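Local coordinates for flagellar motor switch protein FliG (Helicobacter pylori 26695, PDB 5WUJ), which forms part of a switch complex, proposed to lie at the basal-body base, that contacts chemotaxis proteins and direction-determining motor components, and is required for flagellum synthesis and motility, at residues 26-29 / 30-34; 59-62 / 63-67; 84-87 / 88-91. All coordinates share one frame; numbering follows the deposited sequence.

Contact 1. Residues 26-29 / 30-34; sequences DTTG and EILRH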
ATOM      1  N   ASP B  26     -15.245   5.542  -1.174  1.00 28.17           N
ATOM      2  CA  ASP B  26     -15.286   6.598  -2.184  1.00 38.62           C
ATOM      3  C   ASP B  26     -14.140   6.447  -3.172  1.00 31.32           C
ATOM      4  O   ASP B  26     -14.349   6.454  -4.389  1.00 28.07           O
ATOM      5  CB  ASP B  26     -15.236   7.974  -1.521  1.00 52.04           C
ATOM      6  CG  ASP B  26     -16.591   8.421  -1.017  1.00 73.45           C
ATOM      7  OD1 ASP B  26     -16.640   9.387  -0.219  1.00 84.57           O
ATOM      8  OD2 ASP B  26     -17.605   7.804  -1.415  1.00 72.99           O
ATOM      9  N   THR B  27     -12.924   6.289  -2.659  1.00 25.77           N
ATOM     10  CA  THR B  27     -11.760   6.157  -3.527  1.00 24.90           C
ATOM     11  C   THR B  27     -11.771   4.826  -4.258  1.00 20.89           C
ATOM     12  O   THR B  27     -11.390   4.754  -5.430  1.00 22.63           O
ATOM     13  CB  THR B  27     -10.492   6.309  -2.695  1.00 30.39           C
ATOM     14  OG1 THR B  27     -10.523   7.575  -2.030  1.00 30.25           O
ATOM     15  CG2 THR B  27      -9.251   6.206  -3.559  1.00 26.97           C
ATOM     16  N   THR B  28     -12.221   3.764  -3.589  1.00 23.11           N
ATOM     17  CA  THR B  28     -12.366   2.471  -4.250  1.00 25.37           C
ATOM     18  C   THR B  28     -13.330   2.556  -5.426  1.00 23.84           C
ATOM     19  O   THR B  28     -13.039   2.062  -6.516  1.00 24.68           O
ATOM     20  CB  THR B  28     -12.845   1.415  -3.253  1.00 19.15           C
ATOM     21  OG1 THR B  28     -11.821   1.180  -2.288  1.00 30.93           O
ATOM     22  CG2 THR B  28     -13.161   0.117  -3.989  1.00 23.64           C
ATOM     23  N   GLY B  29     -14.497   3.174  -5.215  1.00 24.86           N
ATOM     24  CA  GLY B  29     -15.418   3.367  -6.325  1.00 22.50           C
ATOM     25  C   GLY B  29     -14.769   4.059  -7.508  1.00 27.83           C
ATOM     26  O   GLY B  29     -15.094   3.763  -8.657  1.00 26.13           O
ATOM     27  N   GLU B  30     -13.820   4.971  -7.251  1.00 28.82           N
ATOM     28  CA  GLU B  30     -13.166   5.674  -8.354  1.00 37.12           C
ATOM     29  C   GLU B  30     -12.266   4.741  -9.158  1.00 36.71           C
ATOM     30  O   GLU B  30     -12.169   4.878 -10.386  1.00 35.69           O
ATOM     31  CB  GLU B  30     -12.361   6.866  -7.838  1.00 38.25           C
ATOM     32  CG  GLU B  30     -13.115   7.723  -6.844  1.00 61.78           C
ATOM     33  CD  GLU B  30     -13.079   9.192  -7.184  1.00 82.19           C
ATOM     34  OE1 GLU B  30     -13.476  10.005  -6.320  1.00 89.61           O
ATOM     35  OE2 GLU B  30     -12.656   9.531  -8.311  1.00 89.08           O
ATOM     36  N   ILE B  31     -11.591   3.793  -8.490  1.00 25.16           N
ATOM     37  CA  ILE B  31     -10.758   2.830  -9.208  1.00 20.94           C
ATOM     38  C   ILE B  31     -11.633   1.854  -9.984  1.00 26.35           C
ATOM     39  O   ILE B  31     -11.406   1.603 -11.177  1.00 25.29           O
ATOM     40  CB  ILE B  31      -9.834   2.069  -8.243  1.00 29.42           C
ATOM     41  CG1 ILE B  31      -8.769   2.983  -7.619  1.00 28.00           C
ATOM     42  CG2 ILE B  31      -9.129   0.953  -8.996  1.00 19.07           C
ATOM     43  CD1 ILE B  31      -8.102   3.911  -8.587  1.00 24.74           C
ATOM     44  N   LEU B  32     -12.651   1.295  -9.311  1.00 20.98           N
ATOM     45  CA  LEU B  32     -13.484   0.266  -9.932  1.00 22.10           C
ATOM     46  C   LEU B  32     -14.153   0.772 -11.203  1.00 31.75           C
ATOM     47  O   LEU B  32     -14.309   0.007 -12.164  1.00 33.77           O
ATOM     48  CB  LEU B  32     -14.551  -0.230  -8.961  1.00 24.48           C
ATOM     49  CG  LEU B  32     -14.130  -0.880  -7.645  1.00 31.41           C
ATOM     50  CD1 LEU B  32     -15.365  -1.378  -6.898  1.00 32.17           C
ATOM     51  CD2 LEU B  32     -13.141  -2.021  -7.841  1.00 24.72           C
ATOM     52  N   ARG B  33     -14.529   2.055 -11.244  1.00 26.61           N
ATOM     53  CA  ARG B  33     -15.185   2.610 -12.424  1.00 33.19           C
ATOM     54  C   ARG B  33     -14.269   2.670 -13.644  1.00 34.60           C
ATOM     55  O   ARG B  33     -14.761   2.917 -14.748  1.00 33.54           O
ATOM     56  CB  ARG B  33     -15.752   4.009 -12.108  1.00 38.69           C
ATOM     57  CG  ARG B  33     -16.969   3.990 -11.155  1.00 43.10           C
ATOM     58  CD  ARG B  33     -17.728   5.324 -11.080  1.00 37.69           C
ATOM     59  NE  ARG B  33     -17.000   6.348 -10.332  1.00 36.86           N
ATOM     60  CZ  ARG B  33     -17.055   6.509  -9.009  1.00 37.02           C
ATOM     61  NH1 ARG B  33     -17.804   5.706  -8.258  1.00 31.24           N
ATOM     62  NH2 ARG B  33     -16.347   7.474  -8.431  1.00 30.73           N
ATOM     63  N   HIS B  34     -12.961   2.458 -13.481  1.00 36.53           N
ATOM     64  CA  HIS B  34     -12.031   2.421 -14.600  1.00 37.86           C
ATOM     65  C   HIS B  34     -11.523   1.018 -14.906  1.00 43.31           C
ATOM     66  O   HIS B  34     -10.683   0.862 -15.801  1.00 40.96           O
ATOM     67  CB  HIS B  34     -10.844   3.358 -14.336  1.00 34.30           C
ATOM     68  CG  HIS B  34     -11.207   4.808 -14.385  1.00 36.25           C
ATOM     69  ND1 HIS B  34     -11.569   5.525 -13.264  1.00 36.72           N
ATOM     70  CD2 HIS B  34     -11.291   5.673 -15.423  1.00 38.53           C
ATOM     71  CE1 HIS B  34     -11.851   6.768 -13.608  1.00 35.79           C
ATOM     72  NE2 HIS B  34     -11.685   6.887 -14.913  1.00 38.25           N
TER
HETATM   73  O   HOH W   1     -16.563   7.349  -5.592  1.00 32.93           O
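Thr28 and Leu32, one turn apart, lie side by side and point the same way, so that the threonine methyl rests against the branch of the leucine, with Thr28 CG2 3.9 Å from Leu32 CG. With OG1 anti to the carbonyl carbon (chi1 -67°), CG2 points away from the backbone N and onto Leu32, while the hydroxyl bonds to Gly24 O. Threonine suits the place, its polar half tied to the helix and its apolar half given to the core. Both lie on the face of helix 25-32 turned to the protein, Thr28 buried and Leu32 partly so, in the all-helical FliG N-terminal domain; Thr28 packs on Leu20 and Val23 of helix 12-23, and Leu32 on Ile43 of helix 37-50. Arg33 bends back at chi3 (-73°) and sets one face over Gly29 O, which lies 3.3 Å above the guanidinium plane and toward its rim. Glycine has no side chain to obstruct this return. At the guanidinium edge, in plane, a water accepts from Arg33 NH2 (2.8 Å) and donates to Asp26 O (2.7 Å). His34 uses ND1 to donate to Glu30 O, 3.0 Å away and in the imidazole plane.

Contact 2. Residues 59-62 / 63-67; sequences AAVL and EEFFA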
ATOM      1  N   ALA B  59      -1.151  -2.781   6.885  1.00 23.76           N
ATOM      2  CA  ALA B  59      -0.069  -1.803   6.923  1.00 29.73           C
ATOM      3  C   ALA B  59       1.131  -2.283   6.125  1.00 26.08           C
ATOM      4  O   ALA B  59       1.805  -1.486   5.463  1.00 24.27           O
ATOM      5  CB  ALA B  59       0.345  -1.531   8.376  1.00 24.72           C
ATOM      6  N   ALA B  60       1.444  -3.577   6.219  1.00 20.25           N
ATOM      7  CA  ALA B  60       2.521  -4.146   5.419  1.00 23.49           C
ATOM      8  C   ALA B  60       2.202  -4.065   3.924  1.00 27.56           C
ATOM      9  O   ALA B  60       3.103  -3.845   3.102  1.00 24.63           O
ATOM     10  CB  ALA B  60       2.766  -5.593   5.844  1.00 19.94           C
ATOM     11  N   VAL B  61       0.924  -4.233   3.557  1.00 20.13           N
ATOM     12  CA  VAL B  61       0.517  -4.083   2.158  1.00 21.98           C
ATOM     13  C   VAL B  61       0.690  -2.639   1.701  1.00 24.28           C
ATOM     14  O   VAL B  61       1.217  -2.376   0.611  1.00 27.78           O
ATOM     15  CB  VAL B  61      -0.934  -4.572   1.953  1.00 27.01           C
ATOM     16  CG1 VAL B  61      -1.486  -4.165   0.546  1.00 20.93           C
ATOM     17  CG2 VAL B  61      -0.999  -6.082   2.084  1.00 27.18           C
ATOM     18  N   LEU B  62       0.252  -1.677   2.522  1.00 19.26           N
ATOM     19  CA  LEU B  62       0.426  -0.272   2.159  1.00 18.48           C
ATOM     20  C   LEU B  62       1.896   0.074   1.980  1.00 22.22           C
ATOM     21  O   LEU B  62       2.266   0.808   1.056  1.00 22.75           O
ATOM     22  CB  LEU B  62      -0.183   0.631   3.227  1.00 15.28           C
ATOM     23  CG  LEU B  62      -1.686   0.618   3.330  1.00 27.97           C
ATOM     24  CD1 LEU B  62      -2.145   1.749   4.253  1.00 25.88           C
ATOM     25  CD2 LEU B  62      -2.314   0.705   1.937  1.00 22.37           C
ATOM     26  N   GLU B  63       2.752  -0.438   2.864  1.00 17.62           N
ATOM     27  CA  GLU B  63       4.178  -0.161   2.730  1.00 29.83           C
ATOM     28  C   GLU B  63       4.714  -0.713   1.419  1.00 26.26           C
ATOM     29  O   GLU B  63       5.586  -0.105   0.783  1.00 23.88           O
ATOM     30  CB  GLU B  63       4.950  -0.759   3.903  1.00 24.17           C
ATOM     31  CG  GLU B  63       4.830   0.018   5.197  1.00 41.54           C
ATOM     32  CD  GLU B  63       5.937  -0.340   6.174  1.00 56.57           C
ATOM     33  OE1 GLU B  63       6.669  -1.324   5.900  1.00 58.00           O
ATOM     34  OE2 GLU B  63       6.081   0.365   7.201  1.00 62.99           O
ATOM     35  N   GLU B  64       4.218  -1.882   1.016  1.00 22.32           N
ATOM     36  CA  GLU B  64       4.635  -2.456  -0.256  1.00 26.91           C
ATOM     37  C   GLU B  64       4.225  -1.550  -1.413  1.00 22.09           C
ATOM     38  O   GLU B  64       5.030  -1.266  -2.310  1.00 22.25           O
ATOM     39  CB  GLU B  64       4.034  -3.853  -0.398  1.00 31.01           C
ATOM     40  CG  GLU B  64       4.469  -4.631  -1.615  1.00 40.22           C
ATOM     41  CD  GLU B  64       3.945  -6.066  -1.591  1.00 53.82           C
ATOM     42  OE1 GLU B  64       3.741  -6.638  -2.682  1.00 62.26           O
ATOM     43  OE2 GLU B  64       3.731  -6.619  -0.486  1.00 58.51           O
ATOM     44  N   PHE B  65       2.988  -1.055  -1.390  1.00 20.06           N
ATOM     45  CA  PHE B  65       2.531  -0.179  -2.466  1.00 22.78           C
ATOM     46  C   PHE B  65       3.166   1.203  -2.384  1.00 29.15           C
ATOM     47  O   PHE B  65       3.419   1.816  -3.424  1.00 20.43           O
ATOM     48  CB  PHE B  65       1.019  -0.073  -2.443  1.00 23.33           C
ATOM     49  CG  PHE B  65       0.359  -1.192  -3.176  1.00 28.85           C
ATOM     50  CD1 PHE B  65       0.225  -1.143  -4.549  1.00 24.69           C
ATOM     51  CD2 PHE B  65      -0.100  -2.306  -2.495  1.00 29.67           C
ATOM     52  CE1 PHE B  65      -0.372  -2.193  -5.243  1.00 27.73           C
ATOM     53  CE2 PHE B  65      -0.708  -3.355  -3.184  1.00 33.37           C
ATOM     54  CZ  PHE B  65      -0.831  -3.300  -4.550  1.00 27.64           C
ATOM     55  N   PHE B  66       3.440   1.696  -1.166  1.00 19.18           N
ATOM     56  CA  PHE B  66       4.196   2.936  -1.013  1.00 19.74           C
ATOM     57  C   PHE B  66       5.529   2.856  -1.752  1.00 24.78           C
ATOM     58  O   PHE B  66       5.906   3.786  -2.477  1.00 23.22           O
ATOM     59  CB  PHE B  66       4.419   3.231   0.478  1.00 19.83           C
ATOM     60  CG  PHE B  66       4.906   4.614   0.758  1.00 26.40           C
ATOM     61  CD1 PHE B  66       4.117   5.719   0.435  1.00 26.01           C
ATOM     62  CD2 PHE B  66       6.146   4.820   1.328  1.00 25.80           C
ATOM     63  CE1 PHE B  66       4.569   7.011   0.697  1.00 32.89           C
ATOM     64  CE2 PHE B  66       6.613   6.104   1.588  1.00 28.62           C
ATOM     65  CZ  PHE B  66       5.822   7.205   1.274  1.00 30.52           C
ATOM     66  N   ALA B  67       6.244   1.737  -1.609  1.00 23.07           N
ATOM     67  CA  ALA B  67       7.526   1.615  -2.293  1.00 26.90           C
ATOM     68  C   ALA B  67       7.345   1.576  -3.808  1.00 26.87           C
ATOM     69  O   ALA B  67       8.149   2.152  -4.548  1.00 32.43           O
ATOM     70  CB  ALA B  67       8.267   0.383  -1.793  1.00 24.48           C
TER
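Leu62 O takes the shortest polar bond here, from Phe66 N at 2.7 Å, with the N-H aimed closely at it (162°) and the donor nearly in line with the carbonyl. One residue earlier in the i to i-4 series, Phe65 N donates to Val61 O at 3.0 Å, lying in the carbonyl plane. That oxygen also sits near the plane of the Phe65 ring, at its edge, with Phe65 CD2 3.4 Å from Val61 O. The ring reaches this place because its CG stands beside the backbone N (chi1 -85°), which sends it back along the helix to lie alongside Val61, pointing the same way, with Val61 CG1 3.8 Å from Phe65 CD2. This pair forms one buried face of helix 55-71, a central helix of the FliG N-terminal domain: Val61 packs on Ile18, and Phe65 on Ile16 and Leu19, all of helix 12-23. A branched valine and a flat phenylalanine together make a broad apolar surface for that neighbour. Phe66 takes a different chi1, its CG anti to the backbone N (-167°), and its ring leads away to Tyr82 and Glu85 of helix 79-91. Glu64, on an extended chain, carries its carboxylate to a salt bridge with Lys15.

Contact 3. Residues 84-87 / 88-91; sequences RELL and TRTL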
ATOM      1  N   ARG B  84      12.917   5.935   5.996  1.00 25.00           N
ATOM      2  CA  ARG B  84      12.763   5.261   7.283  1.00 27.37           C
ATOM      3  C   ARG B  84      12.378   3.797   7.097  1.00 32.68           C
ATOM      4  O   ARG B  84      12.913   2.915   7.780  1.00 29.78           O
ATOM      5  CB  ARG B  84      11.715   6.010   8.109  1.00 23.34           C
ATOM      6  CG  ARG B  84      11.674   5.696   9.590  1.00 26.62           C
ATOM      7  CD  ARG B  84      10.545   6.494  10.260  1.00 26.18           C
ATOM      8  NE  ARG B  84      10.908   7.895  10.494  1.00 29.79           N
ATOM      9  CZ  ARG B  84      10.314   8.953   9.927  1.00 32.61           C
ATOM     10  NH1 ARG B  84       9.306   8.797   9.072  1.00 24.79           N
ATOM     11  NH2 ARG B  84      10.735  10.185  10.219  1.00 28.06           N
ATOM     12  N   GLU B  85      11.454   3.517   6.169  1.00 31.94           N
ATOM     13  CA  GLU B  85      11.071   2.136   5.882  1.00 36.42           C
ATOM     14  C   GLU B  85      12.213   1.363   5.237  1.00 32.48           C
ATOM     15  O   GLU B  85      12.476   0.211   5.603  1.00 34.16           O
ATOM     16  CB  GLU B  85       9.848   2.103   4.966  1.00 33.35           C
ATOM     17  CG  GLU B  85       8.591   2.666   5.595  1.00 34.40           C
ATOM     18  CD  GLU B  85       7.450   2.830   4.590  1.00 39.17           C
ATOM     19  OE1 GLU B  85       7.553   2.299   3.463  1.00 41.58           O
ATOM     20  OE2 GLU B  85       6.454   3.499   4.931  1.00 38.06           O
ATOM     21  N   LEU B  86      12.893   1.984   4.272  1.00 24.79           N
ATOM     22  CA  LEU B  86      14.020   1.336   3.605  1.00 26.72           C
ATOM     23  C   LEU B  86      15.133   0.985   4.595  1.00 28.86           C
ATOM     24  O   LEU B  86      15.639  -0.146   4.607  1.00 27.48           O
ATOM     25  CB  LEU B  86      14.555   2.252   2.512  1.00 27.14           C
ATOM     26  CG  LEU B  86      15.811   1.781   1.780  1.00 39.16           C
ATOM     27  CD1 LEU B  86      15.516   0.495   1.013  1.00 31.48           C
ATOM     28  CD2 LEU B  86      16.318   2.865   0.832  1.00 42.84           C
ATOM     29  N   LEU B  87      15.555   1.959   5.409  1.00 29.64           N
ATOM     30  CA  LEU B  87      16.675   1.730   6.321  1.00 28.66           C
ATOM     31  C   LEU B  87      16.314   0.720   7.401  1.00 31.87           C
ATOM     32  O   LEU B  87      17.161  -0.079   7.818  1.00 30.50           O
ATOM     33  CB  LEU B  87      17.116   3.047   6.946  1.00 28.17           C
ATOM     34  CG  LEU B  87      17.681   4.003   5.899  1.00 35.39           C
ATOM     35  CD1 LEU B  87      17.587   5.456   6.344  1.00 32.13           C
ATOM     36  CD2 LEU B  87      19.118   3.630   5.551  1.00 34.32           C
ATOM     37  N   THR B  88      15.059   0.720   7.841  1.00 23.78           N
ATOM     38  CA  THR B  88      14.625  -0.282   8.804  1.00 36.95           C
ATOM     39  C   THR B  88      14.678  -1.683   8.203  1.00 34.94           C
ATOM     40  O   THR B  88      15.072  -2.643   8.873  1.00 35.46           O
ATOM     41  CB  THR B  88      13.216   0.061   9.290  1.00 35.78           C
ATOM     42  OG1 THR B  88      13.248   1.339   9.938  1.00 34.37           O
ATOM     43  CG2 THR B  88      12.702  -0.988  10.254  1.00 36.43           C
ATOM     44  N   ARG B  89      14.290  -1.825   6.939  1.00 36.86           N
ATOM     45  CA  ARG B  89      14.378  -3.139   6.312  1.00 38.26           C
ATOM     46  C   ARG B  89      15.828  -3.570   6.138  1.00 38.49           C
ATOM     47  O   ARG B  89      16.160  -4.745   6.326  1.00 38.84           O
ATOM     48  CB  ARG B  89      13.663  -3.136   4.965  1.00 34.30           C
ATOM     49  CG  ARG B  89      12.156  -3.213   5.074  1.00 37.57           C
ATOM     50  CD  ARG B  89      11.539  -3.666   3.760  1.00 40.65           C
ATOM     51  NE  ARG B  89      11.791  -2.713   2.684  1.00 41.94           N
ATOM     52  CZ  ARG B  89      11.036  -1.645   2.433  1.00 39.79           C
ATOM     53  NH1 ARG B  89       9.968  -1.388   3.182  1.00 36.14           N
ATOM     54  NH2 ARG B  89      11.349  -0.835   1.431  1.00 35.81           N
ATOM     55  N   THR B  90      16.712  -2.632   5.801  1.00 29.44           N
ATOM     56  CA  THR B  90      18.072  -3.006   5.452  1.00 33.46           C
ATOM     57  C   THR B  90      19.011  -3.007   6.651  1.00 40.49           C
ATOM     58  O   THR B  90      19.911  -3.849   6.715  1.00 41.56           O
ATOM     59  CB  THR B  90      18.595  -2.075   4.354  1.00 33.35           C
ATOM     60  OG1 THR B  90      18.333  -0.715   4.707  1.00 33.81           O
ATOM     61  CG2 THR B  90      17.876  -2.385   3.043  1.00 35.27           C
ATOM     62  N   LEU B  91      18.817  -2.106   7.612  1.00 31.66           N
ATOM     63  CA  LEU B  91      19.724  -1.996   8.743  1.00 36.61           C
ATOM     64  C   LEU B  91      19.124  -2.463  10.062  1.00 42.56           C
ATOM     65  O   LEU B  91      19.871  -2.647  11.029  1.00 40.45           O
ATOM     66  CB  LEU B  91      20.193  -0.543   8.896  1.00 35.58           C
ATOM     67  CG  LEU B  91      20.812   0.101   7.654  1.00 36.69           C
ATOM     68  CD1 LEU B  91      21.173   1.553   7.939  1.00 33.92           C
ATOM     69  CD2 LEU B  91      22.037  -0.674   7.172  1.00 34.60           C
TER
HETATM   70  O   HOH W   2       8.401   0.594   1.535  1.00 34.81           O
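Leu87, Thr88 and Arg89 carry most of this contact, and each meets the neighbouring turn of helix 79-91 in a different way. Leu87 lies alongside Leu91, pointing the same way, with Leu87 CD2 3.8 Å from Leu91 CD1. Its branched end also reaches Ala96, Val99 and Met100 of helix 93-104, so a leucine is apt for a spot that must fill the seam between two helices. The backbone hydrogen bond from Leu91 N to Leu87 O is short, 2.6 Å. Thr88 folds its hydroxyl back on the preceding turn: OG1 is anti to the carbonyl carbon (chi1 -61°) and donates to Arg84 O at 2.7 Å. Thr88 N grips the same oxygen at 3.1 Å from the other face of the carbonyl plane, so that Arg84 O is held by two bonds. Thr90 repeats the theme less regularly, for its OG1 donates to Leu86 O at 2.8 Å from above the carbonyl plane, while Thr90 N supplies a second bond. Arg89 turns at chi3 (-63°) so that Glu85 O lies 3.8 Å off one guanidinium face, toward the rim. Its charge does not meet the Glu85 carboxylate directly; a water accepts from Arg89 NH1 and donates to Glu85 OE1 at 2.7 Å. Glu85 OE2 lies close to the like-charged Glu81, whose other oxygen pairs with Arg84. The arginine, through water, may partly offset the negative charge gathered at Glu85 and Glu81, whose closeness would itself tend to raise a pKa.

The three contacts follow one another along the chain within the FliG N-terminal domain, and each joins adjoining turns of one helix, contact 1 running on into the turn that follows. Contact 2 lies about 2 Å from the centre of the chain, whereas contacts 1 and 3 sit on opposite sides of that centre, with their own centres about 32 Å apart. Contacts 2 and 3 touch where successive helices 55-71 and 79-91 pack: Phe66 CD2 lies 3.6 Å from Glu85 OE1, and Glu63 OE2 3.8 Å from Glu85 CG. Contact 1, whose nearest atoms stay about 10 Å from contact 2, is joined to it through helix 12-23, against which Thr28 and Val61 both pack.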